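Local atomic coordinates of Nsp15 (Middle East respiratory syndrome-related coronavirus, PDB entry 5YVD), a protein that cleaves RNA as a hexameric coronavirus endoribonuclease of the EndoU family, probably with a preference for uridylates. Residues A[227-239]-A[243-255]. Sequence-based numbering, arbitrary orientation.
Unlike the reference sequence in segment 243-255: R254 (reference Lys).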
ATOM      1  N   TYR A 227      25.203 -45.502 -19.279  1.00 47.90           N
ATOM      2  CA  TYR A 227      25.024 -44.381 -18.368  1.00 45.67           C
ATOM      3  C   TYR A 227      23.728 -43.578 -18.565  1.00 44.43           C
ATOM      4  O   TYR A 227      23.575 -42.460 -18.034  1.00 42.61           O
ATOM      5  CB  TYR A 227      26.261 -43.479 -18.463  1.00 47.60           C
ATOM      6  CG  TYR A 227      27.506 -44.202 -18.036  1.00 49.25           C
ATOM      7  CD1 TYR A 227      27.803 -44.369 -16.699  1.00 48.74           C
ATOM      8  CD2 TYR A 227      28.350 -44.797 -18.976  1.00 54.04           C
ATOM      9  CE1 TYR A 227      28.931 -45.074 -16.297  1.00 49.68           C
ATOM     10  CE2 TYR A 227      29.489 -45.497 -18.588  1.00 51.56           C
ATOM     11  CZ  TYR A 227      29.773 -45.628 -17.245  1.00 50.19           C
ATOM     12  OH  TYR A 227      30.893 -46.306 -16.843  1.00 49.92           O
ATOM     13  N   ALA A 228      22.796 -44.145 -19.319  1.00 42.21           N
ATOM     14  CA  ALA A 228      21.466 -43.570 -19.481  1.00 43.05           C
ATOM     15  C   ALA A 228      21.421 -42.095 -19.869  1.00 43.69           C
ATOM     16  O   ALA A 228      20.491 -41.387 -19.485  1.00 48.56           O
ATOM     17  CB  ALA A 228      20.676 -43.775 -18.197  1.00 45.85           C
ATOM     18  N   PHE A 229      22.387 -41.621 -20.645  1.00 43.11           N
ATOM     19  CA  PHE A 229      22.425 -40.197 -20.996  1.00 41.59           C
ATOM     20  C   PHE A 229      21.123 -39.717 -21.623  1.00 44.37           C
ATOM     21  O   PHE A 229      20.739 -38.559 -21.466  1.00 48.72           O
ATOM     22  CB  PHE A 229      23.612 -39.878 -21.911  1.00 40.94           C
ATOM     23  CG  PHE A 229      24.709 -39.159 -21.212  1.00 41.68           C
ATOM     24  CD1 PHE A 229      25.225 -37.976 -21.723  1.00 42.64           C
ATOM     25  CD2 PHE A 229      25.188 -39.630 -19.989  1.00 42.82           C
ATOM     26  CE1 PHE A 229      26.217 -37.287 -21.035  1.00 43.00           C
ATOM     27  CE2 PHE A 229      26.174 -38.939 -19.295  1.00 41.63           C
ATOM     28  CZ  PHE A 229      26.688 -37.767 -19.821  1.00 41.57           C
ATOM     29  N   GLU A 230      20.457 -40.609 -22.341  1.00 43.89           N
ATOM     30  CA  GLU A 230      19.195 -40.296 -22.992  1.00 43.16           C
ATOM     31  C   GLU A 230      18.240 -39.774 -21.923  1.00 42.54           C
ATOM     32  O   GLU A 230      17.725 -38.652 -22.025  1.00 41.30           O
ATOM     33  CB  GLU A 230      18.650 -41.559 -23.700  1.00 42.63           C
ATOM     34  CG  GLU A 230      18.237 -41.441 -25.170  1.00 40.71           C
ATOM     35  CD  GLU A 230      19.206 -40.660 -26.036  1.00 39.31           C
ATOM     36  OE1 GLU A 230      19.974 -41.292 -26.781  1.00 35.87           O
ATOM     37  OE2 GLU A 230      19.171 -39.406 -25.975  1.00 37.48           O
ATOM     38  N   HIS A 231      18.066 -40.565 -20.869  1.00 42.05           N
ATOM     39  CA  HIS A 231      17.192 -40.192 -19.745  1.00 42.77           C
ATOM     40  C   HIS A 231      17.764 -39.018 -18.935  1.00 41.65           C
ATOM     41  O   HIS A 231      17.101 -37.991 -18.757  1.00 42.95           O
ATOM     42  CB  HIS A 231      16.979 -41.399 -18.813  1.00 41.48           C
ATOM     43  CG  HIS A 231      15.934 -41.186 -17.763  1.00 39.02           C
ATOM     44  ND1 HIS A 231      14.596 -41.437 -17.979  1.00 41.66           N
ATOM     45  CD2 HIS A 231      16.030 -40.755 -16.489  1.00 38.66           C
ATOM     46  CE1 HIS A 231      13.909 -41.169 -16.883  1.00 37.92           C
ATOM     47  NE2 HIS A 231      14.759 -40.757 -15.962  1.00 40.35           N
ATOM     48  N   VAL A 232      19.003 -39.160 -18.491  1.00 37.59           N
ATOM     49  CA  VAL A 232      19.542 -38.275 -17.477  1.00 40.43           C
ATOM     50  C   VAL A 232      19.865 -36.889 -18.048  1.00 40.38           C
ATOM     51  O   VAL A 232      19.458 -35.864 -17.503  1.00 43.99           O
ATOM     52  CB  VAL A 232      20.790 -38.906 -16.800  1.00 40.71           C
ATOM     53  CG1 VAL A 232      21.392 -37.947 -15.801  1.00 42.89           C
ATOM     54  CG2 VAL A 232      20.435 -40.198 -16.087  1.00 40.16           C
ATOM     55  N   VAL A 233      20.591 -36.850 -19.149  1.00 39.57           N
ATOM     56  CA  VAL A 233      21.083 -35.582 -19.673  1.00 40.09           C
ATOM     57  C   VAL A 233      20.194 -35.017 -20.790  1.00 39.08           C
ATOM     58  O   VAL A 233      19.689 -33.894 -20.690  1.00 42.16           O
ATOM     59  CB  VAL A 233      22.520 -35.731 -20.166  1.00 39.73           C
ATOM     60  CG1 VAL A 233      23.133 -34.364 -20.429  1.00 41.80           C
ATOM     61  CG2 VAL A 233      23.340 -36.484 -19.117  1.00 40.78           C
ATOM     62  N   TYR A 234      19.976 -35.794 -21.839  1.00 37.43           N
ATOM     63  CA  TYR A 234      19.155 -35.323 -22.959  1.00 34.71           C
ATOM     64  C   TYR A 234      17.741 -35.042 -22.539  1.00 35.72           C
ATOM     65  O   TYR A 234      17.131 -34.089 -23.020  1.00 34.43           O
ATOM     66  CB  TYR A 234      19.166 -36.323 -24.075  1.00 31.88           C
ATOM     67  CG  TYR A 234      20.480 -36.340 -24.770  1.00 32.21           C
ATOM     68  CD1 TYR A 234      20.779 -35.373 -25.728  1.00 33.47           C
ATOM     69  CD2 TYR A 234      21.442 -37.294 -24.466  1.00 30.11           C
ATOM     70  CE1 TYR A 234      21.992 -35.362 -26.387  1.00 32.58           C
ATOM     71  CE2 TYR A 234      22.652 -37.294 -25.116  1.00 31.34           C
ATOM     72  CZ  TYR A 234      22.920 -36.324 -26.074  1.00 32.50           C
ATOM     73  OH  TYR A 234      24.124 -36.309 -26.727  1.00 34.70           O
ATOM     74  N   GLY A 235      17.238 -35.870 -21.623  1.00 39.15           N
ATOM     75  CA  GLY A 235      15.863 -35.774 -21.138  1.00 37.59           C
ATOM     76  C   GLY A 235      14.967 -36.642 -21.986  1.00 36.51           C
ATOM     77  O   GLY A 235      15.200 -36.798 -23.170  1.00 34.93           O
ATOM     78  N   ASP A 236      13.951 -37.219 -21.353  1.00 39.68           N
ATOM     79  CA  ASP A 236      12.901 -37.994 -22.008  1.00 37.78           C
ATOM     80  C   ASP A 236      11.563 -37.235 -21.886  1.00 39.05           C
ATOM     81  O   ASP A 236      11.070 -36.981 -20.770  1.00 39.74           O
ATOM     82  CB  ASP A 236      12.815 -39.341 -21.327  1.00 36.62           C
ATOM     83  CG  ASP A 236      11.778 -40.231 -21.913  1.00 36.35           C
ATOM     84  OD1 ASP A 236      11.043 -39.846 -22.853  1.00 33.86           O
ATOM     85  OD2 ASP A 236      11.707 -41.355 -21.392  1.00 39.20           O
ATOM     86  N   PHE A 237      11.005 -36.878 -23.045  1.00 37.08           N
ATOM     87  CA  PHE A 237       9.767 -36.112 -23.166  1.00 36.46           C
ATOM     88  C   PHE A 237       8.659 -36.940 -23.820  1.00 38.77           C
ATOM     89  O   PHE A 237       7.667 -36.374 -24.291  1.00 38.38           O
ATOM     90  CB  PHE A 237      10.046 -34.842 -23.983  1.00 36.22           C
ATOM     91  CG  PHE A 237      11.297 -34.136 -23.549  1.00 36.27           C
ATOM     92  CD1 PHE A 237      11.250 -33.176 -22.537  1.00 35.94           C
ATOM     93  CD2 PHE A 237      12.527 -34.479 -24.091  1.00 34.22           C
ATOM     94  CE1 PHE A 237      12.405 -32.557 -22.090  1.00 36.62           C
ATOM     95  CE2 PHE A 237      13.682 -33.864 -23.655  1.00 35.45           C
ATOM     96  CZ  PHE A 237      13.627 -32.902 -22.652  1.00 37.28           C
ATOM     97  N   SER A 238       8.823 -38.274 -23.830  1.00 39.85           N
ATOM     98  CA  SER A 238       7.814 -39.200 -24.391  1.00 42.66           C
ATOM     99  C   SER A 238       6.668 -39.559 -23.407  1.00 41.39           C
ATOM    100  O   SER A 238       5.654 -40.098 -23.820  1.00 41.17           O
ATOM    101  CB  SER A 238       8.476 -40.495 -24.857  1.00 41.89           C
ATOM    102  OG  SER A 238       8.820 -41.285 -23.716  1.00 47.20           O
ATOM    103  N   HIS A 239       6.831 -39.248 -22.128  1.00 42.99           N
ATOM    104  CA  HIS A 239       5.886 -39.667 -21.097  1.00 45.03           C
ATOM    105  C   HIS A 239       5.153 -38.504 -20.452  1.00 44.73           C
ATOM    106  O   HIS A 239       5.565 -37.337 -20.557  1.00 45.71           O
ATOM    107  CB  HIS A 239       6.616 -40.446 -20.018  1.00 45.88           C
ATOM    108  CG  HIS A 239       7.069 -41.776 -20.484  1.00 51.48           C
ATOM    109  ND1 HIS A 239       8.368 -42.025 -20.866  1.00 53.70           N
ATOM    110  CD2 HIS A 239       6.376 -42.916 -20.708  1.00 54.50           C
ATOM    111  CE1 HIS A 239       8.464 -43.277 -21.275  1.00 55.64           C
ATOM    112  NE2 HIS A 239       7.271 -43.839 -21.185  1.00 55.79           N
ATOM    113  N   GLY A 243      10.905 -37.085 -18.041  1.00 36.03           N
ATOM    114  CA  GLY A 243      11.941 -37.948 -17.477  1.00 36.14           C
ATOM    115  C   GLY A 243      13.332 -37.329 -17.447  1.00 37.12           C
ATOM    116  O   GLY A 243      13.759 -36.697 -18.398  1.00 38.21           O
ATOM    117  N   GLY A 244      14.043 -37.528 -16.349  1.00 36.59           N
ATOM    118  CA  GLY A 244      15.410 -37.061 -16.216  1.00 36.83           C
ATOM    119  C   GLY A 244      15.593 -35.561 -16.377  1.00 38.56           C
ATOM    120  O   GLY A 244      14.852 -34.757 -15.787  1.00 38.12           O
ATOM    121  N   LEU A 245      16.595 -35.207 -17.188  1.00 39.24           N
ATOM    122  CA  LEU A 245      16.986 -33.833 -17.468  1.00 39.20           C
ATOM    123  C   LEU A 245      17.497 -33.121 -16.201  1.00 42.54           C
ATOM    124  O   LEU A 245      16.924 -32.140 -15.762  1.00 45.93           O
ATOM    125  CB  LEU A 245      15.840 -33.071 -18.139  1.00 36.14           C
ATOM    126  CG  LEU A 245      16.236 -31.795 -18.896  1.00 37.77           C
ATOM    127  CD1 LEU A 245      16.946 -32.066 -20.231  1.00 36.03           C
ATOM    128  CD2 LEU A 245      15.015 -30.910 -19.135  1.00 39.48           C
ATOM    129  N   HIS A 246      18.593 -33.613 -15.633  1.00 43.01           N
ATOM    130  CA  HIS A 246      19.099 -33.082 -14.372  1.00 43.95           C
ATOM    131  C   HIS A 246      20.388 -32.252 -14.526  1.00 45.18           C
ATOM    132  O   HIS A 246      20.947 -31.760 -13.536  1.00 42.06           O
ATOM    133  CB  HIS A 246      19.263 -34.227 -13.368  1.00 44.71           C
ATOM    134  CG  HIS A 246      17.967 -34.917 -13.039  1.00 46.63           C
ATOM    135  ND1 HIS A 246      16.961 -34.309 -12.315  1.00 46.65           N
ATOM    136  CD2 HIS A 246      17.500 -36.144 -13.369  1.00 46.51           C
ATOM    137  CE1 HIS A 246      15.934 -35.133 -12.212  1.00 47.42           C
ATOM    138  NE2 HIS A 246      16.236 -36.256 -12.840  1.00 48.05           N
ATOM    139  N   LEU A 247      20.835 -32.050 -15.765  1.00 44.58           N
ATOM    140  CA  LEU A 247      22.086 -31.338 -15.987  1.00 44.10           C
ATOM    141  C   LEU A 247      21.804 -30.148 -16.873  1.00 39.68           C
ATOM    142  O   LEU A 247      21.081 -30.277 -17.843  1.00 41.33           O
ATOM    143  CB  LEU A 247      23.131 -32.264 -16.605  1.00 45.83           C
ATOM    144  CG  LEU A 247      24.553 -31.696 -16.576  1.00 51.98           C
ATOM    145  CD1 LEU A 247      25.124 -31.791 -15.171  1.00 53.56           C
ATOM    146  CD2 LEU A 247      25.477 -32.390 -17.576  1.00 54.48           C
ATOM    147  N   LEU A 248      22.371 -28.992 -16.541  1.00 38.41           N
ATOM    148  CA  LEU A 248      21.918 -27.747 -17.145  1.00 39.27           C
ATOM    149  C   LEU A 248      22.204 -27.696 -18.636  1.00 40.12           C
ATOM    150  O   LEU A 248      21.377 -27.210 -19.419  1.00 41.68           O
ATOM    151  CB  LEU A 248      22.499 -26.511 -16.472  1.00 40.32           C
ATOM    152  CG  LEU A 248      22.022 -25.194 -17.138  1.00 45.48           C
ATOM    153  CD1 LEU A 248      20.535 -24.941 -16.890  1.00 44.96           C
ATOM    154  CD2 LEU A 248      22.827 -23.971 -16.700  1.00 46.49           C
ATOM    155  N   ILE A 249      23.363 -28.186 -19.047  1.00 40.44           N
ATOM    156  CA  ILE A 249      23.701 -28.156 -20.467  1.00 38.47           C
ATOM    157  C   ILE A 249      22.626 -28.901 -21.298  1.00 37.23           C
ATOM    158  O   ILE A 249      22.279 -28.480 -22.407  1.00 36.89           O
ATOM    159  CB  ILE A 249      25.126 -28.691 -20.717  1.00 39.36           C
ATOM    160  CG1 ILE A 249      25.531 -28.512 -22.194  1.00 40.30           C
ATOM    161  CG2 ILE A 249      25.235 -30.150 -20.288  1.00 39.87           C
ATOM    162  CD1 ILE A 249      27.000 -28.790 -22.460  1.00 40.87           C
ATOM    163  N   GLY A 250      22.091 -29.988 -20.750  1.00 34.95           N
ATOM    164  CA  GLY A 250      21.017 -30.729 -21.403  1.00 36.98           C
ATOM    165  C   GLY A 250      19.701 -29.953 -21.451  1.00 36.27           C
ATOM    166  O   GLY A 250      18.974 -30.003 -22.446  1.00 36.24           O
ATOM    167  N   LEU A 251      19.404 -29.238 -20.372  1.00 34.72           N
ATOM    168  CA  LEU A 251      18.245 -28.360 -20.332  1.00 37.02           C
ATOM    169  C   LEU A 251      18.392 -27.197 -21.300  1.00 36.95           C
ATOM    170  O   LEU A 251      17.436 -26.852 -22.000  1.00 38.42           O
ATOM    171  CB  LEU A 251      17.995 -27.829 -18.902  1.00 37.66           C
ATOM    172  CG  LEU A 251      16.958 -26.718 -18.740  1.00 37.60           C
ATOM    173  CD1 LEU A 251      15.628 -27.182 -19.270  1.00 40.24           C
ATOM    174  CD2 LEU A 251      16.790 -26.279 -17.305  1.00 38.42           C
ATOM    175  N   TYR A 252      19.557 -26.565 -21.314  1.00 36.86           N
ATOM    176  CA  TYR A 252      19.809 -25.479 -22.264  1.00 39.65           C
ATOM    177  C   TYR A 252      19.639 -25.968 -23.700  1.00 42.89           C
ATOM    178  O   TYR A 252      18.897 -25.357 -24.502  1.00 47.39           O
ATOM    179  CB  TYR A 252      21.217 -24.934 -22.084  1.00 39.43           C
ATOM    180  CG  TYR A 252      21.696 -24.025 -23.179  1.00 39.40           C
ATOM    181  CD1 TYR A 252      22.654 -24.443 -24.076  1.00 41.47           C
ATOM    182  CD2 TYR A 252      21.211 -22.734 -23.301  1.00 41.71           C
ATOM    183  CE1 TYR A 252      23.103 -23.609 -25.074  1.00 43.33           C
ATOM    184  CE2 TYR A 252      21.661 -21.886 -24.291  1.00 40.27           C
ATOM    185  CZ  TYR A 252      22.603 -22.335 -25.175  1.00 42.48           C
ATOM    186  OH  TYR A 252      23.064 -21.515 -26.172  1.00 46.83           O
ATOM    187  N   LYS A 253      20.313 -27.069 -24.024  1.00 38.42           N
ATOM    188  CA  LYS A 253      20.303 -27.566 -25.395  1.00 39.46           C
ATOM    189  C   LYS A 253      18.880 -27.761 -25.811  1.00 38.12           C
ATOM    190  O   LYS A 253      18.473 -27.418 -26.918  1.00 38.30           O
ATOM    191  CB  LYS A 253      21.040 -28.900 -25.506  1.00 40.53           C
ATOM    192  CG  LYS A 253      20.946 -29.518 -26.876  1.00 40.01           C
ATOM    193  CD  LYS A 253      21.861 -30.710 -27.010  1.00 42.58           C
ATOM    194  CE  LYS A 253      21.668 -31.396 -28.356  1.00 42.62           C
ATOM    195  NZ  LYS A 253      20.311 -31.986 -28.468  1.00 42.09           N
ATOM    196  N   ARG A 254      18.123 -28.312 -24.885  1.00 38.39           N
ATOM    197  CA  ARG A 254      16.766 -28.663 -25.144  1.00 40.36           C
ATOM    198  C   ARG A 254      15.917 -27.444 -25.420  1.00 40.64           C
ATOM    199  O   ARG A 254      15.251 -27.375 -26.439  1.00 40.32           O
ATOM    200  CB  ARG A 254      16.204 -29.413 -23.952  1.00 41.96           C
ATOM    201  CG  ARG A 254      14.716 -29.663 -24.047  1.00 45.24           C
ATOM    202  CD  ARG A 254      14.420 -30.621 -25.177  1.00 50.00           C
ATOM    203  NE  ARG A 254      13.039 -30.537 -25.604  1.00 55.40           N
ATOM    204  CZ  ARG A 254      12.518 -31.247 -26.597  1.00 61.54           C
ATOM    205  NH1 ARG A 254      13.251 -32.132 -27.272  1.00 66.67           N
ATOM    206  NH2 ARG A 254      11.246 -31.068 -26.908  1.00 64.46           N
ATOM    207  N   GLN A 255      15.949 -26.484 -24.505  1.00 41.83           N
ATOM    208  CA  GLN A 255      14.986 -25.385 -24.534  1.00 45.34           C
ATOM    209  C   GLN A 255      15.244 -24.383 -25.667  1.00 47.55           C
ATOM    210  O   GLN A 255      14.319 -23.700 -26.118  1.00 45.84           O
ATOM    211  CB  GLN A 255      14.937 -24.685 -23.183  1.00 44.70           C
ATOM    212  CG  GLN A 255      16.041 -23.698 -22.954  1.00 46.85           C
ATOM    213  CD  GLN A 255      15.723 -22.353 -23.528  1.00 47.71           C
ATOM    214  OE1 GLN A 255      14.574 -21.968 -23.571  1.00 52.50           O
ATOM    215  NE2 GLN A 255      16.741 -21.624 -23.965  1.00 49.37           N
TER
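D236 and G243 pair their backbones as a single antiparallel bridge. D236 N gives a nearly straight hydrogen bond to G243 O (3.0 Å, 174° at the hydrogen), and G243 N returns a hydrogen bond to D236 O (2.7 Å). At the C-terminal end of helix 229-234, L245 N hydrogen-bonds to H231 O and H246 N to V232 O, the latter at 3.1 Å.

With CG anti to the backbone N (chi1 -171°), the H231 ring is carried to the glycine backbone, and G243 C and G244 N lie over one face. L245 CD1 packs near the carbonyl oxygens of V233 and Y234 and touches F237 CZ. V233 CG1 packs against L247 CD2 (4.2 Å). The R254 chain runs antiparallel to the F237 side chain, with CD close to CZ. The guanidinium stacks on the ring face, planes 22° apart, with R254 CZ 4.2 Å from the F237 ring centroid. R254 NH2 also forms a salt bridge with E279.

H246 ND1 hydrogen-bonds to S290 O, and its NE2 to a glycerol, probably from the crystallisation liquor, which may mark a pocket. K286 NZ hydrogen-bonds to G244 O. Two histidines and a lysine gathered here are consistent with the EndoU active site. Loop amides satisfy carbonyls at the first helix's end, and cation-pi stacking ties its exit to helix 248-255.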